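Local coordinates for protein prolyl oligopeptidase (Novosphingobium capsulatum, PDB 1YR2) that probably cleaves oligopeptides on the carboxyl side of proline and, less readily, alanine, as a serine peptidase whose catalytic domain is paired with a beta-propeller, at residues S186-V191 and S225-P230; P259-P264 and I284-G289. All coordinates share one frame; numbering follows the deposited sequence.

Contact 1: S186-V191 and S225-P230; sequences SDWRTV and SRFAEP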
loop_
_atom_site.group_PDB
_atom_site.type_symbol
_atom_site.label_atom_id
_atom_site.label_comp_id
_atom_site.label_asym_id
_atom_site.label_seq_id
_atom_site.Cartn_x
_atom_site.Cartn_y
_atom_site.Cartn_z
ATOM N N SER A 186 22.886 0.114 -8.736
ATOM C CA SER A 186 22.871 -0.372 -10.120
ATOM C C SER A 186 21.649 -1.235 -10.453
ATOM O O SER A 186 21.122 -1.954 -9.604
ATOM C CB SER A 186 24.135 -1.177 -10.376
ATOM O OG SER A 186 24.173 -1.584 -11.713
ATOM N N ASP A 187 21.197 -1.177 -11.702
ATOM C CA ASP A 187 20.175 -2.130 -12.200
ATOM C C ASP A 187 20.769 -3.481 -12.598
ATOM O O ASP A 187 20.030 -4.438 -12.797
ATOM C CB ASP A 187 19.464 -1.547 -13.417
ATOM C CG ASP A 187 18.557 -0.392 -13.077
ATOM O OD1 ASP A 187 17.899 -0.416 -12.001
ATOM O OD2 ASP A 187 18.416 0.557 -13.877
ATOM N N TRP A 188 22.089 -3.530 -12.783
ATOM C CA TRP A 188 22.777 -4.787 -13.092
ATOM C C TRP A 188 22.702 -5.695 -11.844
ATOM O O TRP A 188 22.633 -5.199 -10.720
ATOM C CB TRP A 188 24.243 -4.542 -13.428
ATOM C CG TRP A 188 24.516 -3.834 -14.770
ATOM C CD1 TRP A 188 25.147 -2.614 -14.962
ATOM C CD2 TRP A 188 24.199 -4.325 -16.078
ATOM N NE1 TRP A 188 25.209 -2.324 -16.308
ATOM C CE2 TRP A 188 24.647 -3.356 -17.018
ATOM C CE3 TRP A 188 23.577 -5.497 -16.561
ATOM C CZ2 TRP A 188 24.474 -3.519 -18.405
ATOM C CZ3 TRP A 188 23.426 -5.672 -17.916
ATOM C CH2 TRP A 188 23.885 -4.682 -18.840
ATOM N N ARG A 189 22.763 -7.005 -12.053
ATOM C CA ARG A 189 22.798 -7.965 -10.981
ATOM C C ARG A 189 23.882 -8.978 -11.252
ATOM O O ARG A 189 24.301 -9.201 -12.415
ATOM C CB ARG A 189 21.474 -8.678 -10.886
ATOM C CG ARG A 189 20.328 -7.810 -10.471
ATOM C CD ARG A 189 20.389 -7.283 -9.037
ATOM N NE ARG A 189 19.206 -6.495 -8.733
ATOM C CZ ARG A 189 19.103 -5.189 -8.934
ATOM N NH1 ARG A 189 20.089 -4.501 -9.467
ATOM N NH2 ARG A 189 17.989 -4.571 -8.636
ATOM N N THR A 190 24.374 -9.588 -10.190
ATOM C CA THR A 190 25.251 -10.738 -10.308
ATOM C C THR A 190 24.460 -11.869 -9.697
ATOM O O THR A 190 23.963 -11.713 -8.581
ATOM C CB THR A 190 26.518 -10.575 -9.513
ATOM O OG1 THR A 190 27.263 -9.436 -9.997
ATOM C CG2 THR A 190 27.450 -11.866 -9.669
ATOM N N VAL A 191 24.308 -12.993 -10.404
ATOM C CA VAL A 191 23.642 -14.148 -9.813
ATOM C C VAL A 191 24.671 -15.104 -9.260
ATOM O O VAL A 191 25.604 -15.427 -9.924
ATOM C CB VAL A 191 22.757 -14.852 -10.810
ATOM C CG1 VAL A 191 22.135 -16.086 -10.196
ATOM C CG2 VAL A 191 21.640 -13.876 -11.298
ATOM N N SER A 225 17.589 -13.758 -17.532
ATOM C CA SER A 225 17.653 -12.788 -18.605
ATOM C C SER A 225 18.838 -11.863 -18.409
ATOM O O SER A 225 19.215 -11.546 -17.281
ATOM C CB SER A 225 16.359 -11.977 -18.651
ATOM O OG SER A 225 15.235 -12.850 -18.817
ATOM N N ARG A 226 19.454 -11.482 -19.525
ATOM C CA ARG A 226 20.641 -10.662 -19.527
ATOM C C ARG A 226 20.683 -9.764 -20.783
ATOM O O ARG A 226 19.887 -9.930 -21.698
ATOM C CB ARG A 226 21.894 -11.508 -19.484
ATOM C CG ARG A 226 22.106 -12.443 -20.685
ATOM C CD ARG A 226 23.554 -12.986 -20.774
ATOM N NE ARG A 226 24.410 -11.888 -21.192
ATOM C CZ ARG A 226 25.747 -11.916 -21.232
ATOM N NH1 ARG A 226 26.394 -13.038 -20.936
ATOM N NH2 ARG A 226 26.413 -10.812 -21.602
ATOM N N PHE A 227 21.645 -8.855 -20.779
ATOM C CA PHE A 227 21.927 -7.947 -21.882
ATOM C C PHE A 227 23.378 -8.115 -22.309
ATOM O O PHE A 227 24.167 -8.696 -21.597
ATOM C CB PHE A 227 21.717 -6.491 -21.479
ATOM C CG PHE A 227 20.290 -6.153 -21.180
ATOM C CD1 PHE A 227 19.712 -6.491 -19.953
ATOM C CD2 PHE A 227 19.523 -5.486 -22.113
ATOM C CE1 PHE A 227 18.354 -6.182 -19.666
ATOM C CE2 PHE A 227 18.203 -5.194 -21.844
ATOM C CZ PHE A 227 17.616 -5.556 -20.591
ATOM N N ALA A 228 23.718 -7.592 -23.479
ATOM C CA ALA A 228 25.104 -7.650 -23.968
ATOM C C ALA A 228 26.042 -6.966 -22.988
ATOM O O ALA A 228 25.685 -5.978 -22.367
ATOM C CB ALA A 228 25.233 -6.995 -25.335
ATOM N N GLU A 229 27.249 -7.510 -22.857
ATOM C CA GLU A 229 28.277 -6.852 -22.074
ATOM C C GLU A 229 28.617 -5.575 -22.896
ATOM O O GLU A 229 29.068 -5.680 -24.061
ATOM C CB GLU A 229 29.462 -7.822 -21.794
ATOM C CG GLU A 229 30.819 -7.465 -22.381
ATOM C CD GLU A 229 31.950 -7.438 -21.355
ATOM O OE1 GLU A 229 32.169 -6.393 -20.689
ATOM O OE2 GLU A 229 32.643 -8.460 -21.228
ATOM N N PRO A 230 28.347 -4.392 -22.320
ATOM C CA PRO A 230 28.499 -3.113 -23.032
ATOM C C PRO A 230 29.966 -2.697 -23.206
ATOM O O PRO A 230 30.831 -3.446 -22.723
ATOM C CB PRO A 230 27.797 -2.109 -22.103
ATOM C CG PRO A 230 27.904 -2.694 -20.730
ATOM C CD PRO A 230 27.941 -4.181 -20.914
#

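Contact 2: P259-P264 and I284-G289; sequences PVFATP and ITSSEG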
loop_
_atom_site.group_PDB
_atom_site.type_symbol
_atom_site.label_atom_id
_atom_site.label_comp_id
_atom_site.label_asym_id
_atom_site.label_seq_id
_atom_site.Cartn_x
_atom_site.Cartn_y
_atom_site.Cartn_z
ATOM N N PRO A 259 21.695 -19.885 -25.361
ATOM C CA PRO A 259 20.618 -18.932 -25.627
ATOM C C PRO A 259 19.272 -19.647 -25.751
ATOM O O PRO A 259 19.194 -20.711 -26.346
ATOM C CB PRO A 259 21.018 -18.294 -26.951
ATOM C CG PRO A 259 22.049 -19.137 -27.530
ATOM C CD PRO A 259 22.612 -20.024 -26.511
ATOM N N VAL A 260 18.227 -19.096 -25.152
ATOM C CA VAL A 260 16.893 -19.707 -25.185
ATOM C C VAL A 260 15.904 -18.887 -25.969
ATOM O O VAL A 260 15.143 -19.437 -26.767
ATOM C CB VAL A 260 16.364 -19.905 -23.752
ATOM C CG1 VAL A 260 14.930 -20.444 -23.771
ATOM C CG2 VAL A 260 17.257 -20.883 -23.023
ATOM N N PHE A 261 15.908 -17.563 -25.765
ATOM C CA PHE A 261 14.929 -16.705 -26.434
ATOM C C PHE A 261 15.405 -15.272 -26.596
ATOM O O PHE A 261 15.967 -14.685 -25.664
ATOM C CB PHE A 261 13.612 -16.668 -25.659
ATOM C CG PHE A 261 12.459 -16.104 -26.447
ATOM C CD1 PHE A 261 12.002 -16.746 -27.592
ATOM C CD2 PHE A 261 11.849 -14.903 -26.069
ATOM C CE1 PHE A 261 11.002 -16.230 -28.319
ATOM C CE2 PHE A 261 10.799 -14.401 -26.807
ATOM C CZ PHE A 261 10.383 -15.044 -27.911
ATOM N N ALA A 262 15.138 -14.742 -27.782
ATOM C CA ALA A 262 15.361 -13.352 -28.120
ATOM C C ALA A 262 14.345 -12.901 -29.162
ATOM O O ALA A 262 13.791 -13.743 -29.877
ATOM C CB ALA A 262 16.765 -13.160 -28.655
ATOM N N THR A 263 14.134 -11.582 -29.265
ATOM C CA THR A 263 13.344 -10.985 -30.357
ATOM C C THR A 263 14.186 -9.966 -31.112
ATOM O O THR A 263 14.125 -8.780 -30.826
ATOM C CB THR A 263 12.055 -10.292 -29.857
ATOM O OG1 THR A 263 12.334 -9.419 -28.747
ATOM C CG2 THR A 263 11.068 -11.320 -29.355
ATOM N N PRO A 264 14.939 -10.430 -32.098
ATOM C CA PRO A 264 15.910 -9.567 -32.791
ATOM C C PRO A 264 15.328 -8.466 -33.731
ATOM O O PRO A 264 16.107 -7.662 -34.263
ATOM C CB PRO A 264 16.766 -10.573 -33.567
ATOM C CG PRO A 264 15.899 -11.754 -33.805
ATOM C CD PRO A 264 14.943 -11.826 -32.617
ATOM N N ILE A 284 7.644 -17.774 -21.179
ATOM C CA ILE A 284 8.336 -16.501 -21.309
ATOM C C ILE A 284 7.276 -15.407 -21.504
ATOM O O ILE A 284 6.462 -15.463 -22.417
ATOM C CB ILE A 284 9.340 -16.525 -22.466
ATOM C CG1 ILE A 284 10.420 -17.555 -22.162
ATOM C CG2 ILE A 284 9.945 -15.135 -22.663
ATOM C CD1 ILE A 284 11.199 -17.926 -23.327
ATOM N N THR A 285 7.341 -14.429 -20.609
ATOM C CA THR A 285 6.502 -13.239 -20.594
ATOM C C THR A 285 7.307 -12.071 -21.107
ATOM O O THR A 285 8.402 -11.787 -20.597
ATOM C CB THR A 285 6.118 -13.020 -19.116
ATOM O OG1 THR A 285 5.296 -14.131 -18.726
ATOM C CG2 THR A 285 5.234 -11.876 -18.956
ATOM N N SER A 286 6.721 -11.311 -22.026
ATOM C CA SER A 286 7.433 -10.238 -22.673
ATOM C C SER A 286 6.567 -8.973 -22.752
ATOM O O SER A 286 5.370 -9.020 -23.071
ATOM C CB SER A 286 7.861 -10.660 -24.093
ATOM O OG SER A 286 8.515 -11.911 -24.094
ATOM N N SER A 287 7.205 -7.848 -22.488
ATOM C CA SER A 287 6.530 -6.554 -22.528
ATOM C C SER A 287 7.463 -5.462 -22.994
ATOM O O SER A 287 8.673 -5.660 -23.109
ATOM C CB SER A 287 5.963 -6.223 -21.140
ATOM O OG SER A 287 7.014 -6.056 -20.181
ATOM N N GLU A 288 6.889 -4.283 -23.211
ATOM C CA GLU A 288 7.627 -3.146 -23.658
ATOM C C GLU A 288 6.966 -1.924 -23.069
ATOM O O GLU A 288 5.766 -1.773 -23.233
ATOM C CB GLU A 288 7.494 -3.128 -25.181
ATOM C CG GLU A 288 8.376 -2.167 -25.847
ATOM C CD GLU A 288 8.361 -2.325 -27.349
ATOM O OE1 GLU A 288 8.446 -3.487 -27.868
ATOM O OE2 GLU A 288 8.295 -1.261 -27.990
ATOM N N GLY A 289 7.711 -1.092 -22.357
ATOM C CA GLY A 289 7.256 0.270 -22.044
ATOM C C GLY A 289 6.043 0.497 -21.123
ATOM O O GLY A 289 5.073 1.168 -21.530
#

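Contact 1: S186-V191 and S225-P230
The backbones of S186-V191 and S225-P230 keep well apart, with the closest CA atoms, those of W188 and R226, 9.0 Å from each other, so the W188 indole spans the gap to F227 and P230. The far end of the six-membered ring does the touching: CH2 of W188 lies 3.9 Å from CB of F227, which comes in at the ring edge near the indole plane. CZ3 of W188 borders the same methylene. Further round the rim, CZ2 of W188 comes within 4.2 Å of CG of P230, which approaches obliquely. With CG beside the backbone N and anti to the carbonyl carbon (chi1 -70°), the indole reaches across to 225-230, where the chain runs out of strand 221-226. F227 takes the same kind of rotamer (chi1 -66°), and it is its CB, rather than its ring atoms, that lies nearest the indole.

Polar groups brace each side separately. The S186 hydroxyl accepts from N of W188 at 3.0 Å from OG, forming an ST turn just ahead of the tryptophan. NH1 of R189 bonds to O of S186 at 2.8 Å and to O of W188 at 2.9 Å, with both oxygens near the guanidinium plane. In the other segment, R226 grips O of F227 side-on through NE (3.2 Å) and NH2 (3.1 Å), both from one face of the carbonyl plane. K210 makes cation-pi contacts with both W188 and F227, and W208 meets W188 edge-to-face; both belong to strand 204-210. Between the two segments themselves the join is therefore small and apolar, made by the indole rim, while arginine-to-carbonyl bonds hold the local backbone within each; a backbone hydrogen bond between F227 and W208 also ties the two propeller blades.

Contact 2: P259-P264 and I284-G289
F261 packs against the end of the I284 side chain, its CB 3.6 Å from CD1 of I284. The same methyl also reaches the root of the ring, with CG of F261 3.8 Å from CD1, while the other branch of the isoleucine, CG2, meets CD2 of F261 at 3.9 Å. Both methyls lie on the same side of the ring, and CD1 comes to it obliquely. The ring swings out with CG anti to the backbone N (chi1 -165°), and the isoleucine meets it by extending CD1 along a nearly straight chain (chi2 164°). Beyond the isoleucine the ring runs on toward S286, where CE2 of F261 stands 4.3 Å from OG, a loose approach rather than a bond.

A classic beta bulge shapes the phenylalanine side: V260 and F261 both face V245 of the neighbouring strand. Their CB atoms both point toward I284-G289, but V260 merely skirts the contact and the ring of F261 carries it.

The buried hydroxyl of S286 is satisfied by H271, whose ND1 is hydrogen-bonded to OG. The other ring nitrogen of H271 bonds to OG1 of T263, so this imidazole ties the two segments together through hydroxyls while its ring packs edge-to-face with F261. H297 meets the same phenylalanine with the planes at about 45°, giving F261 an aromatic setting as well as an aliphatic one.

Strand 258-261 is the outermost strand of one four-stranded antiparallel sheet and pairs with strand 244-249; strand 281-287 is an inner strand of the next sheet, between strands 270-275 and 295-302. The phenylalanine consequently packs from the edge strand of one propeller blade onto an inner strand of the next, with H271 of strand 270-275 beside it.

In the fold
Both contacts join successive blades of the propeller, in which seven four-stranded antiparallel sheets follow one another along the chain. Contact 1 links the blade of strand 188-195 to that of strand 221-226; contact 2 links the blade of strands 221-226 and 258-261, through the latter, to the next blade, containing strand 281-287. They come in series, contact 1 closing before contact 2 opens, and share the middle sheet. Their centres are 15 Å apart and their nearest atoms about 7 Å, without touching. The centres lie about 29 and 30 Å from the centre of the chain, both within the propeller. Together they contribute side-chain packing between three consecutive blades.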